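Local coordinates for protein UDP-N-acetylglucosamine pyrophosphorylase (Entamoeba histolytica, PDB 3OC9) that probably catalyses the formation of UDP-N-acetylglucosamine and diphosphate from UTP and N-acetylglucosamine 1-phosphate, at residues A[36-41]-A[94-99]; A[70-75]-A[191-196]; A[126-131]-A[158-163]; A[181-186]-A[264-269]. All blocks are in the same frame, centred on the assembly; numbering follows the deposited sequence. Where two conformers were deposited one is given.

Contact 1: A[36-41]-A[94-99]. Unlike the reference sequence in segment 36-41: P41 (reference Leu).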
loop_
_atom_site.group_PDB
_atom_site.type_symbol
_atom_site.label_atom_id
_atom_site.label_comp_id
_atom_site.label_asym_id
_atom_site.label_seq_id
_atom_site.Cartn_x
_atom_site.Cartn_y
_atom_site.Cartn_z
ATOM N N THR A 36 -3.124 17.232 1.351
ATOM C CA THR A 36 -2.739 15.788 1.272
ATOM C C THR A 36 -3.785 14.888 0.579
ATOM O O THR A 36 -4.975 15.237 0.534
ATOM C CB THR A 36 -2.421 15.162 2.685
ATOM O OG1 THR A 36 -3.634 14.981 3.453
ATOM C CG2 THR A 36 -1.397 16.007 3.469
ATOM N N ALA A 37 -3.344 13.722 0.077
ATOM C CA ALA A 37 -4.233 12.718 -0.557
ATOM C C ALA A 37 -3.724 11.280 -0.388
ATOM O O ALA A 37 -2.512 11.071 -0.145
ATOM C CB ALA A 37 -4.408 13.032 -2.085
ATOM N N LEU A 38 -4.636 10.304 -0.550
ATOM C CA LEU A 38 -4.307 8.857 -0.577
ATOM C C LEU A 38 -4.507 8.283 -2.002
ATOM O O LEU A 38 -5.483 8.645 -2.672
ATOM C CB LEU A 38 -5.215 8.070 0.415
ATOM C CG LEU A 38 -4.927 6.567 0.569
ATOM C CD1 LEU A 38 -3.547 6.327 1.260
ATOM C CD2 LEU A 38 -6.013 5.764 1.367
ATOM N N ILE A 39 -3.589 7.409 -2.453
ATOM C CA ILE A 39 -3.717 6.713 -3.762
ATOM C C ILE A 39 -3.609 5.194 -3.542
ATOM O O ILE A 39 -2.604 4.745 -2.986
ATOM C CB ILE A 39 -2.607 7.146 -4.787
ATOM C CG1 ILE A 39 -2.683 8.668 -5.097
ATOM C CG2 ILE A 39 -2.751 6.291 -6.098
ATOM C CD1 ILE A 39 -1.462 9.239 -5.899
ATOM N N THR A 40 -4.629 4.410 -3.943
ATOM C CA THR A 40 -4.519 2.922 -3.851
ATOM C C THR A 40 -5.109 2.182 -5.070
ATOM O O THR A 40 -5.947 2.732 -5.783
ATOM C CB THR A 40 -5.186 2.335 -2.572
ATOM O OG1 THR A 40 -6.576 2.620 -2.600
ATOM C CG2 THR A 40 -4.577 2.900 -1.237
ATOM N N PRO A 41 -4.688 0.922 -5.310
ATOM C CA PRO A 41 -5.461 0.086 -6.271
ATOM C C PRO A 41 -6.639 -0.659 -5.609
ATOM O O PRO A 41 -6.596 -0.958 -4.404
ATOM C CB PRO A 41 -4.424 -0.911 -6.767
ATOM C CG PRO A 41 -3.396 -1.034 -5.615
ATOM C CD PRO A 41 -3.572 0.171 -4.692
ATOM N N ILE A 94 -9.536 14.650 3.370
ATOM C CA ILE A 94 -8.495 13.911 2.601
ATOM C C ILE A 94 -9.110 13.225 1.355
ATOM O O ILE A 94 -9.855 12.266 1.495
ATOM C CB ILE A 94 -7.765 12.822 3.487
ATOM C CG1 ILE A 94 -7.124 13.449 4.731
ATOM C CG2 ILE A 94 -6.688 12.052 2.638
ATOM C CD1 ILE A 94 -6.656 12.375 5.793
ATOM N N HIS A 95 -8.797 13.707 0.147
ATOM C CA HIS A 95 -9.291 13.077 -1.100
ATOM C C HIS A 95 -8.582 11.709 -1.351
ATOM O O HIS A 95 -7.386 11.578 -1.059
ATOM C CB HIS A 95 -9.135 14.055 -2.297
ATOM C CG HIS A 95 -10.144 15.178 -2.301
ATOM N ND1 HIS A 95 -11.415 15.034 -2.821
ATOM C CD2 HIS A 95 -10.084 16.440 -1.804
ATOM C CE1 HIS A 95 -12.089 16.164 -2.662
ATOM N NE2 HIS A 95 -11.311 17.031 -2.034
ATOM N N TRP A 96 -9.326 10.715 -1.869
ATOM C CA TRP A 96 -8.861 9.319 -2.072
ATOM C C TRP A 96 -9.077 8.913 -3.540
ATOM O O TRP A 96 -10.228 8.885 -4.012
ATOM C CB TRP A 96 -9.634 8.366 -1.121
ATOM C CG TRP A 96 -9.274 6.868 -1.150
ATOM C CD1 TRP A 96 -8.216 6.260 -1.818
ATOM C CD2 TRP A 96 -9.969 5.812 -0.466
ATOM N NE1 TRP A 96 -8.237 4.889 -1.578
ATOM C CE2 TRP A 96 -9.294 4.593 -0.759
ATOM C CE3 TRP A 96 -11.097 5.780 0.370
ATOM C CZ2 TRP A 96 -9.714 3.350 -0.243
ATOM C CZ3 TRP A 96 -11.521 4.533 0.896
ATOM C CH2 TRP A 96 -10.816 3.337 0.589
ATOM N N PHE A 97 -7.975 8.618 -4.247
ATOM C CA PHE A 97 -8.011 8.242 -5.680
ATOM C C PHE A 97 -7.771 6.716 -5.776
ATOM O O PHE A 97 -6.729 6.216 -5.316
ATOM C CB PHE A 97 -6.956 9.074 -6.464
ATOM C CG PHE A 97 -7.120 10.576 -6.276
ATOM C CD1 PHE A 97 -8.108 11.282 -6.991
ATOM C CD2 PHE A 97 -6.318 11.277 -5.377
ATOM C CE1 PHE A 97 -8.301 12.665 -6.792
ATOM C CE2 PHE A 97 -6.487 12.668 -5.174
ATOM C CZ PHE A 97 -7.489 13.363 -5.893
ATOM N N LEU A 98 -8.741 5.997 -6.364
ATOM C CA LEU A 98 -8.717 4.527 -6.403
ATOM C C LEU A 98 -8.588 4.032 -7.833
ATOM O O LEU A 98 -9.501 4.219 -8.645
ATOM C CB LEU A 98 -9.990 3.936 -5.777
ATOM C CG LEU A 98 -10.171 4.077 -4.275
ATOM C CD1 LEU A 98 -10.969 5.330 -4.007
ATOM C CD2 LEU A 98 -10.891 2.837 -3.715
ATOM N N MET A 99 -7.449 3.402 -8.141
ATOM C CA MET A 99 -7.187 2.916 -9.527
ATOM C C MET A 99 -7.859 1.570 -9.822
ATOM O O MET A 99 -7.662 0.589 -9.088
ATOM C CB MET A 99 -5.674 2.834 -9.823
ATOM C CG MET A 99 -5.341 2.573 -11.312
ATOM S SD MET A 99 -3.584 2.814 -11.783
ATOM C CE MET A 99 -2.815 1.441 -10.961
HETATM O O HOH W 1 -7.308 16.579 0.353
#
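The indole of W96 has L38 CD2 over one face and, in the conformer given, L98 CD1 over the opposite face, while T40 OG1 sits at its edge. L38 CD2 makes a CH-pi contact 3.9 Å from the centroid of the five-membered ring, 15° off the normal. The F97 ring, on the other side of the sheet, meets A37 with its edge: A37 CB lies 3.7 Å from F97 CE2. These groups flank neighbouring parallel strands, 36-41 and 95-99, in the central sheet of the GT-A-like nucleotidyltransferase domain. The strand axes approach to 4.7 Å. L38 N donates to H95 O and F97 N to L38 O (2.9 Å); T40 N then binds F97 O and M99 N binds T40 O, so L38 and T40 each use both N and O. At T36, a water accepts from H95 N and donates to T36 O. On the face bearing W96, T72 of helix 68-87 also touches L38 and the indole. With W96 CG anti to the backbone N (chi1 -178°), the indole lies alongside L38 and NE1 is carried across to strand 36-41. There NE1 donates to T40 OG1 at 3.0 Å, with the oxygen in the ring plane.

Contact 2: A[70-75]-A[191-196]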
loop_
_atom_site.group_PDB
_atom_site.type_symbol
_atom_site.label_atom_id
_atom_site.label_comp_id
_atom_site.label_asym_id
_atom_site.label_seq_id
_atom_site.Cartn_x
_atom_site.Cartn_y
_atom_site.Cartn_z
ATOM N N GLN A 70 -13.479 -0.876 4.167
ATOM C CA GLN A 70 -14.025 -0.261 5.403
ATOM C C GLN A 70 -12.914 0.169 6.409
ATOM O O GLN A 70 -13.029 1.246 7.011
ATOM C CB GLN A 70 -15.080 -1.164 6.102
ATOM C CG GLN A 70 -15.674 -0.526 7.406
ATOM C CD GLN A 70 -16.888 -1.287 7.991
ATOM O OE1 GLN A 70 -17.346 -2.300 7.441
ATOM N NE2 GLN A 70 -17.418 -0.777 9.109
ATOM N N MET A 71 -11.882 -0.670 6.601
ATOM C CA MET A 71 -10.699 -0.344 7.440
ATOM C C MET A 71 -10.044 0.986 7.009
ATOM O O MET A 71 -9.793 1.901 7.832
ATOM C CB MET A 71 -9.622 -1.448 7.353
ATOM C CG MET A 71 -10.073 -2.911 7.454
ATOM S SD MET A 71 -9.641 -3.735 8.992
ATOM C CE MET A 71 -10.988 -3.172 10.026
ATOM N N THR A 72 -9.737 1.079 5.707
ATOM C CA THR A 72 -9.148 2.304 5.124
ATOM C C THR A 72 -10.053 3.540 5.332
ATOM O O THR A 72 -9.574 4.604 5.745
ATOM C CB THR A 72 -8.769 2.106 3.609
ATOM O OG1 THR A 72 -7.966 0.921 3.465
ATOM C CG2 THR A 72 -7.997 3.334 3.051
ATOM N N SER A 73 -11.365 3.402 5.079
ATOM C CA SER A 73 -12.307 4.509 5.317
ATOM C C SER A 73 -12.236 5.036 6.766
ATOM O O SER A 73 -12.207 6.258 6.998
ATOM C CB SER A 73 -13.763 4.095 4.966
ATOM O OG SER A 73 -13.848 3.730 3.578
ATOM N N GLU A 74 -12.184 4.113 7.724
ATOM C CA GLU A 74 -12.182 4.464 9.161
ATOM C C GLU A 74 -10.874 5.159 9.610
ATOM O O GLU A 74 -10.903 6.117 10.411
ATOM C CB GLU A 74 -12.514 3.224 10.017
ATOM C CG GLU A 74 -14.007 2.780 9.891
ATOM C CD GLU A 74 -14.383 1.557 10.741
ATOM O OE1 GLU A 74 -13.486 0.878 11.283
ATOM O OE2 GLU A 74 -15.600 1.257 10.828
ATOM N N ARG A 75 -9.737 4.706 9.074
ATOM C CA ARG A 75 -8.462 5.379 9.332
ATOM C C ARG A 75 -8.442 6.828 8.777
ATOM O O ARG A 75 -7.956 7.736 9.457
ATOM C CB ARG A 75 -7.280 4.519 8.826
ATOM C CG ARG A 75 -5.885 5.119 9.099
ATOM C CD ARG A 75 -4.827 4.028 9.353
ATOM N NE ARG A 75 -4.889 3.541 10.718
ATOM C CZ ARG A 75 -4.253 2.471 11.192
ATOM N NH1 ARG A 75 -4.419 2.155 12.464
ATOM N NH2 ARG A 75 -3.463 1.705 10.423
ATOM N N CYS A 191 -1.118 -0.821 7.303
ATOM C CA CYS A 191 -0.677 0.461 6.710
ATOM C C CYS A 191 -1.274 1.719 7.394
ATOM O O CYS A 191 -2.496 1.777 7.659
ATOM C CB CYS A 191 -0.932 0.474 5.196
ATOM S SG CYS A 191 -0.258 1.924 4.314
ATOM N N LYS A 192 -0.425 2.714 7.683
ATOM C CA LYS A 192 -0.901 3.960 8.325
ATOM C C LYS A 192 -1.574 4.974 7.341
ATOM O O LYS A 192 -2.018 6.042 7.752
ATOM C CB LYS A 192 0.231 4.645 9.145
ATOM C CG LYS A 192 0.649 3.919 10.468
ATOM C CD LYS A 192 1.806 4.720 11.152
ATOM C CE LYS A 192 2.224 4.130 12.523
ATOM N NZ LYS A 192 3.327 4.984 13.164
ATOM N N ASP A 193 -1.648 4.649 6.046
ATOM C CA ASP A 193 -2.326 5.539 5.070
ATOM C C ASP A 193 -1.623 6.905 5.009
ATOM O O ASP A 193 -0.394 6.916 4.831
ATOM C CB ASP A 193 -3.863 5.585 5.318
ATOM C CG ASP A 193 -4.531 4.200 5.123
ATOM O OD1 ASP A 193 -4.144 3.475 4.183
ATOM O OD2 ASP A 193 -5.444 3.818 5.892
ATOM N N VAL A 194 -2.336 8.030 5.168
ATOM C CA VAL A 194 -1.689 9.373 5.111
ATOM C C VAL A 194 -1.012 9.702 6.476
ATOM O O VAL A 194 -1.534 10.480 7.291
ATOM C CB VAL A 194 -2.681 10.497 4.593
ATOM C CG1 VAL A 194 -1.972 11.872 4.428
ATOM C CG2 VAL A 194 -3.328 10.093 3.263
ATOM N N ASP A 195 0.157 9.086 6.706
ATOM C CA ASP A 195 0.860 9.092 8.015
ATOM C C ASP A 195 1.407 10.505 8.313
ATOM O O ASP A 195 2.302 10.961 7.600
ATOM C CB ASP A 195 2.015 8.049 7.954
ATOM C CG ASP A 195 2.862 7.979 9.241
ATOM O OD1 ASP A 195 2.480 8.604 10.246
ATOM O OD2 ASP A 195 3.938 7.304 9.238
ATOM N N PRO A 196 0.891 11.203 9.364
ATOM C CA PRO A 196 1.398 12.577 9.623
ATOM C C PRO A 196 2.927 12.645 9.844
ATOM O O PRO A 196 3.553 13.663 9.469
ATOM C CB PRO A 196 0.635 13.031 10.893
ATOM C CG PRO A 196 -0.433 12.031 11.118
ATOM C CD PRO A 196 -0.176 10.795 10.293
HETATM O O HOH W 2 -5.263 0.930 4.339
#
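R75 and D193 bring their side chains across each other, the carboxylate lying against the aliphatic part of the arginine. D193 OD2 is 3.5 Å from R75 CG and equally close to CB and CD. R75 NE stays 4.9 Å from that oxygen, too far for a salt bridge, and the guanidinium and carboxylate planes stand 64° apart; the opposite charges may still attract. Across this contact the guanidinium bonds to the backbone: NH2 donates to C191 O at 2.9 Å with an N-H...O angle of 155°. The carbonyl oxygen is in the guanidinium plane, yet the donor approaches from above the carbonyl plane. Bends at chi2 and chi3 (-81°) turn the arginine chain to reach this oxygen. T72 CG2 approaches D193 OD2 to 3.9 Å, and water 2 joins T72 OG1 to D193 OD1, each leg 2.8 Å.

In the second shell, H184 NE2 is hydrogen-bonded to D193 OD1, giving that oxygen a protein partner as well as the water. F381 makes a cation-pi contact with R75, a second restraint on the guanidinium. Within the loop, D193 N donates to C191 SG, a long bond of 3.5 Å, and V194 centres an inverse gamma turn. D195 then takes the N-cap position of helix 196-204. The contact thus fastens helix 68-87, which packs on the central sheet, to the loop that follows strand 180-184. This loop returns past L38 to T36, part of a strand-loop-helix connection in the alpha/beta, Rossmann-like core of the GT-A-like fold.

Contact 3: A[126-131]-A[158-163]. With EDO (1,2-ethanediol), chain C.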
loop_
_atom_site.group_PDB
_atom_site.type_symbol
_atom_site.label_atom_id
_atom_site.label_comp_id
_atom_site.label_asym_id
_atom_site.label_seq_id
_atom_site.Cartn_x
_atom_site.Cartn_y
_atom_site.Cartn_z
ATOM N N HIS A 126 -12.806 8.906 -5.450
ATOM C CA HIS A 126 -12.655 9.058 -6.919
ATOM C C HIS A 126 -12.065 7.812 -7.612
ATOM O O HIS A 126 -10.826 7.653 -7.663
ATOM C CB HIS A 126 -11.777 10.289 -7.256
ATOM C CG HIS A 126 -12.114 11.523 -6.469
ATOM N ND1 HIS A 126 -13.037 12.456 -6.904
ATOM C CD2 HIS A 126 -11.634 11.991 -5.286
ATOM C CE1 HIS A 126 -13.126 13.432 -6.015
ATOM N NE2 HIS A 126 -12.281 13.179 -5.024
ATOM N N CYS A 127 -12.932 6.969 -8.184
ATOM C CA CYS A 127 -12.476 5.788 -8.953
ATOM C C CYS A 127 -12.089 6.199 -10.384
ATOM O O CYS A 127 -12.836 6.958 -11.045
ATOM C CB CYS A 127 -13.570 4.686 -8.982
ATOM S SG CYS A 127 -13.994 3.905 -7.390
ATOM N N PHE A 128 -10.920 5.744 -10.850
ATOM C CA PHE A 128 -10.427 6.036 -12.237
ATOM C C PHE A 128 -9.807 4.812 -12.951
ATOM O O PHE A 128 -9.167 3.984 -12.308
ATOM C CB PHE A 128 -9.439 7.219 -12.243
ATOM C CG PHE A 128 -8.113 6.938 -11.548
ATOM C CD1 PHE A 128 -8.014 6.928 -10.130
ATOM C CD2 PHE A 128 -6.958 6.702 -12.300
ATOM C CE1 PHE A 128 -6.778 6.661 -9.494
ATOM C CE2 PHE A 128 -5.722 6.443 -11.679
ATOM C CZ PHE A 128 -5.628 6.425 -10.267
ATOM N N PRO A 129 -9.985 4.692 -14.295
ATOM C CA PRO A 129 -9.448 3.482 -14.955
ATOM C C PRO A 129 -8.019 3.616 -15.511
ATOM O O PRO A 129 -7.641 4.691 -15.986
ATOM C CB PRO A 129 -10.450 3.238 -16.101
ATOM C CG PRO A 129 -10.942 4.642 -16.467
ATOM C CD PRO A 129 -10.958 5.411 -15.149
ATOM N N GLN A 130 -7.246 2.530 -15.438
ATOM C CA GLN A 130 -5.950 2.403 -16.157
ATOM C C GLN A 130 -6.157 1.626 -17.472
ATOM O O GLN A 130 -7.204 0.982 -17.666
ATOM C CB GLN A 130 -4.873 1.724 -15.275
ATOM C CG GLN A 130 -5.157 0.226 -14.967
ATOM C CD GLN A 130 -4.112 -0.472 -14.076
ATOM O OE1 GLN A 130 -4.456 -1.046 -13.023
ATOM N NE2 GLN A 130 -2.851 -0.468 -14.509
ATOM N N GLY A 131 -5.173 1.691 -18.370
ATOM C CA GLY A 131 -5.212 0.936 -19.640
ATOM C C GLY A 131 -5.144 -0.579 -19.466
ATOM O O GLY A 131 -4.616 -1.069 -18.469
ATOM N N GLY A 158 2.818 0.355 -12.985
ATOM C CA GLY A 158 3.480 1.509 -13.616
ATOM C C GLY A 158 2.532 2.383 -14.451
ATOM O O GLY A 158 2.835 3.534 -14.740
ATOM N N GLY A 159 1.380 1.833 -14.834
ATOM C CA GLY A 159 0.356 2.607 -15.547
ATOM C C GLY A 159 -0.290 3.737 -14.733
ATOM O O GLY A 159 -1.033 4.579 -15.296
ATOM N N LEU A 160 -0.022 3.759 -13.418
ATOM C CA LEU A 160 -0.518 4.823 -12.526
ATOM C C LEU A 160 -0.258 6.242 -13.041
ATOM O O LEU A 160 -1.187 7.070 -13.085
ATOM C CB LEU A 160 0.066 4.675 -11.090
ATOM C CG LEU A 160 -0.259 5.783 -10.062
ATOM C CD1 LEU A 160 -1.758 5.836 -9.707
ATOM C CD2 LEU A 160 0.543 5.560 -8.769
ATOM N N PHE A 161 0.988 6.539 -13.432
ATOM C CA PHE A 161 1.354 7.945 -13.677
ATOM C C PHE A 161 0.643 8.569 -14.903
ATOM O O PHE A 161 0.080 9.671 -14.787
ATOM C CB PHE A 161 2.890 8.135 -13.678
ATOM C CG PHE A 161 3.570 7.570 -12.428
ATOM C CD1 PHE A 161 3.404 8.191 -11.170
ATOM C CD2 PHE A 161 4.357 6.434 -12.515
ATOM C CE1 PHE A 161 4.008 7.673 -10.019
ATOM C CE2 PHE A 161 4.978 5.893 -11.358
ATOM C CZ PHE A 161 4.794 6.521 -10.105
ATOM N N LYS A 162 0.609 7.849 -16.034
ATOM C CA LYS A 162 -0.139 8.304 -17.224
ATOM C C LYS A 162 -1.654 8.383 -16.952
ATOM O O LYS A 162 -2.337 9.331 -17.389
ATOM C CB LYS A 162 0.166 7.400 -18.431
ATOM C CG LYS A 162 -0.505 7.828 -19.752
ATOM C CD LYS A 162 -0.042 9.198 -20.215
ATOM C CE LYS A 162 -0.506 9.474 -21.642
ATOM N NZ LYS A 162 -0.540 10.929 -21.967
ATOM N N ALA A 163 -2.180 7.403 -16.211
ATOM C CA ALA A 163 -3.613 7.389 -15.844
ATOM C C ALA A 163 -4.062 8.589 -14.999
ATOM O O ALA A 163 -5.182 9.103 -15.196
ATOM C CB ALA A 163 -3.997 6.065 -15.149
HETATM C C1 EDO C . -1.767 -3.822 -13.017
HETATM O O1 EDO C . -2.038 -2.739 -12.107
HETATM C C2 EDO C . -1.733 -5.188 -12.324
HETATM O O2 EDO C . -0.437 -5.435 -11.747
HETATM O O HOH W 3 -2.522 3.591 -17.686
#
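Segment 126-131 lies on strand 125-134, which is interrupted by a bulge or short loop, while segment 158-163 includes the start of the helix around 160-166; the CA atoms of Q130 and A163 are 5.5 Å apart. This is helix-on-sheet packing in the alpha/beta core of a GT-A-like nucleotidyltransferase, with the helix set against strand 125-134, which pairs with strands 95-100 and 149-154. A163 N donates to G159 O (3.2 Å), a backbone bond within the turn. No direct hydrogen bond crosses between the segments. Water 3 does bridge them, donating to G159 O and accepting a weak bond from G131 N.

The side-chain contact is apolar and centres on the F128 ring, which meets the helix with its edge. L160 CD1 stands 4.0 Å from F128 CZ and A163 CB 3.9 Å from F128 CE2, both near the ring plane. F128 CG lies between the backbone N and the carbonyl carbon (chi1 68°), which directs the ring at the helix. A163 CB also touches P129 O at 4.0 Å. Behind F128, the side chains of F97 and M99 cover it from the adjacent strand 95-100, and M99 touches L160 as well. Q130 packs its CB against A163, then extends to where NE2 is hydrogen-bonded to N155 OD1. NE2 also makes a weak bond to O1 of a 1,2-ethanediol probably left from crystallisation, and that O1 donates to Q130 OE1 over 3.1 Å.

Contact 4: A[181-186]-A[264-269]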
loop_
_atom_site.group_PDB
_atom_site.type_symbol
_atom_site.label_atom_id
_atom_site.label_comp_id
_atom_site.label_asym_id
_atom_site.label_seq_id
_atom_site.Cartn_x
_atom_site.Cartn_y
_atom_site.Cartn_z
ATOM N N SER A 181 1.055 13.148 -1.808
ATOM C CA SER A 181 0.161 11.964 -1.885
ATOM C C SER A 181 0.917 10.700 -1.421
ATOM O O SER A 181 2.097 10.517 -1.771
ATOM C CB SER A 181 -0.378 11.744 -3.328
ATOM O OG SER A 181 -1.128 12.870 -3.833
ATOM N N VAL A 182 0.269 9.850 -0.621
ATOM C CA VAL A 182 0.847 8.524 -0.251
ATOM C C VAL A 182 0.191 7.407 -1.075
ATOM O O VAL A 182 -1.057 7.238 -1.027
ATOM C CB VAL A 182 0.700 8.209 1.275
ATOM C CG1 VAL A 182 1.311 6.852 1.617
ATOM C CG2 VAL A 182 1.328 9.303 2.130
ATOM N N ALA A 183 1.015 6.670 -1.840
ATOM C CA ALA A 183 0.559 5.521 -2.652
ATOM C C ALA A 183 0.975 4.175 -2.039
ATOM O O ALA A 183 2.167 3.954 -1.782
ATOM C CB ALA A 183 1.120 5.632 -4.109
ATOM N N HIS A 184 0.014 3.280 -1.790
ATOM C CA HIS A 184 0.380 1.954 -1.259
ATOM C C HIS A 184 -0.427 0.770 -1.807
ATOM O O HIS A 184 -1.411 0.993 -2.485
ATOM C CB HIS A 184 0.366 1.972 0.270
ATOM C CG HIS A 184 -0.991 2.080 0.897
ATOM N ND1 HIS A 184 -1.856 1.008 1.004
ATOM C CD2 HIS A 184 -1.567 3.093 1.587
ATOM C CE1 HIS A 184 -2.932 1.374 1.677
ATOM N NE2 HIS A 184 -2.775 2.636 2.053
ATOM N N ASN A 185 -0.032 -0.468 -1.477
ATOM C CA ASN A 185 -0.716 -1.680 -1.981
ATOM C C ASN A 185 -1.873 -2.097 -1.070
ATOM O O ASN A 185 -1.855 -1.808 0.128
ATOM C CB ASN A 185 0.287 -2.836 -2.169
ATOM N N VAL A 186 -2.874 -2.767 -1.635
ATOM C CA VAL A 186 -4.107 -3.123 -0.912
ATOM C C VAL A 186 -3.942 -4.272 0.131
ATOM O O VAL A 186 -4.776 -4.429 1.029
ATOM C CB VAL A 186 -5.257 -3.429 -1.941
ATOM C CG1 VAL A 186 -5.080 -4.793 -2.599
ATOM C CG2 VAL A 186 -6.634 -3.298 -1.282
ATOM N N ASN A 264 4.904 4.637 -0.492
ATOM C CA ASN A 264 5.755 5.726 -1.074
ATOM C C ASN A 264 5.011 7.060 -1.148
ATOM O O ASN A 264 3.849 7.096 -1.580
ATOM C CB ASN A 264 6.269 5.318 -2.493
ATOM C CG ASN A 264 7.141 4.035 -2.456
ATOM O OD1 ASN A 264 8.192 4.014 -1.815
ATOM N ND2 ASN A 264 6.695 2.969 -3.145
ATOM N N GLY A 265 5.666 8.142 -0.700
ATOM C CA GLY A 265 5.112 9.506 -0.811
ATOM C C GLY A 265 5.709 10.298 -1.984
ATOM O O GLY A 265 6.913 10.214 -2.232
ATOM N N TYR A 266 4.857 11.051 -2.697
ATOM C CA TYR A 266 5.258 11.817 -3.891
ATOM C C TYR A 266 4.766 13.275 -3.837
ATOM O O TYR A 266 3.597 13.522 -3.481
ATOM C CB TYR A 266 4.659 11.187 -5.161
ATOM C CG TYR A 266 4.981 9.728 -5.458
ATOM C CD1 TYR A 266 6.208 9.367 -6.040
ATOM C CD2 TYR A 266 4.033 8.721 -5.231
ATOM C CE1 TYR A 266 6.498 8.030 -6.353
ATOM C CE2 TYR A 266 4.308 7.365 -5.555
ATOM C CZ TYR A 266 5.538 7.030 -6.100
ATOM O OH TYR A 266 5.804 5.697 -6.405
ATOM N N SER A 267 5.623 14.228 -4.221
ATOM C CA SER A 267 5.181 15.636 -4.406
ATOM C C SER A 267 4.371 15.744 -5.707
ATOM O O SER A 267 4.583 14.951 -6.631
ATOM C CB SER A 267 6.383 16.618 -4.382
ATOM O OG SER A 267 7.151 16.538 -5.594
ATOM N N THR A 268 3.434 16.701 -5.779
ATOM C CA THR A 268 2.575 16.877 -6.972
ATOM C C THR A 268 3.433 17.262 -8.195
ATOM O O THR A 268 3.204 16.767 -9.314
ATOM C CB THR A 268 1.408 17.888 -6.686
ATOM O OG1 THR A 268 0.599 17.386 -5.610
ATOM C CG2 THR A 268 0.528 18.088 -7.923
ATOM N N SER A 269 4.438 18.112 -7.970
ATOM C CA SER A 269 5.382 18.486 -9.034
ATOM C C SER A 269 6.112 17.254 -9.590
ATOM O O SER A 269 6.341 17.156 -10.816
ATOM C CB SER A 269 6.387 19.530 -8.527
ATOM O OG SER A 269 7.287 19.913 -9.554
HETATM O O HOH W 4 0.967 14.716 -4.613
HETATM O O HOH W 5 3.604 2.502 -3.680
#
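Backbone hydrogen bonds dominate the pairing of strands 180-184 and 263-267, bridged from S181 to A183, two antiparallel neighbours in the mixed central sheet of the GT-A-like nucleotidyltransferase fold. S181 and Y266 form one hydrogen-bonded pair, S181 N to Y266 O at 3.1 Å and Y266 N to S181 O at 3.0 Å. A183 and N264 form the next, with A183 N to N264 O at 2.9 Å and N264 N to A183 O nearly straight at 173°. Between them, V182 and G265 are a non-hydrogen-bonded pair whose CA atoms approach to 4.4 Å. The local axes run at 144°, a marked twist from antiparallel.

Weaker CA-H...O contacts fill the intervals, the shorter from G265 CA to S181 O at 3.3 Å. The apolar contact is on the face of S181, A183, N264 and Y266: A183 CB meets the edge of the tyrosine ring at CE2, and F312 packs on Y266 from a loop.

Waters extend both ends of the ladder. Water 5 donates to A183 O and accepts from N264 ND2, which also bonds to H260. Past the other end, where S267 N-caps helix 268-274, water 4 joins S181 OG to Y266 O and donates to T268 OG1 at 2.9 Å.

How the contacts relate
From the N terminus, strand 36-41 opens contact 1, which closes at 94-99 after helix 68-87 has passed. That helix opens contact 2 before contact 1 closes, so the two cross. Contact 3 (126-131 with 158-163) then opens and closes within the span of contact 2. Contact 4 begins at 181-186, before contact 2 ends at 191-196, and closes at 264-269, so these two cross as well; contacts 1, 3 and 4 follow in series. Strands 125-134, 95-100, 36-41, 180-184 and 263-267 lie side by side in this order in one sheet, linking contacts 3, 1 and 4. Contact 2 joins the helix beside this sheet to the loop after strand 180-184.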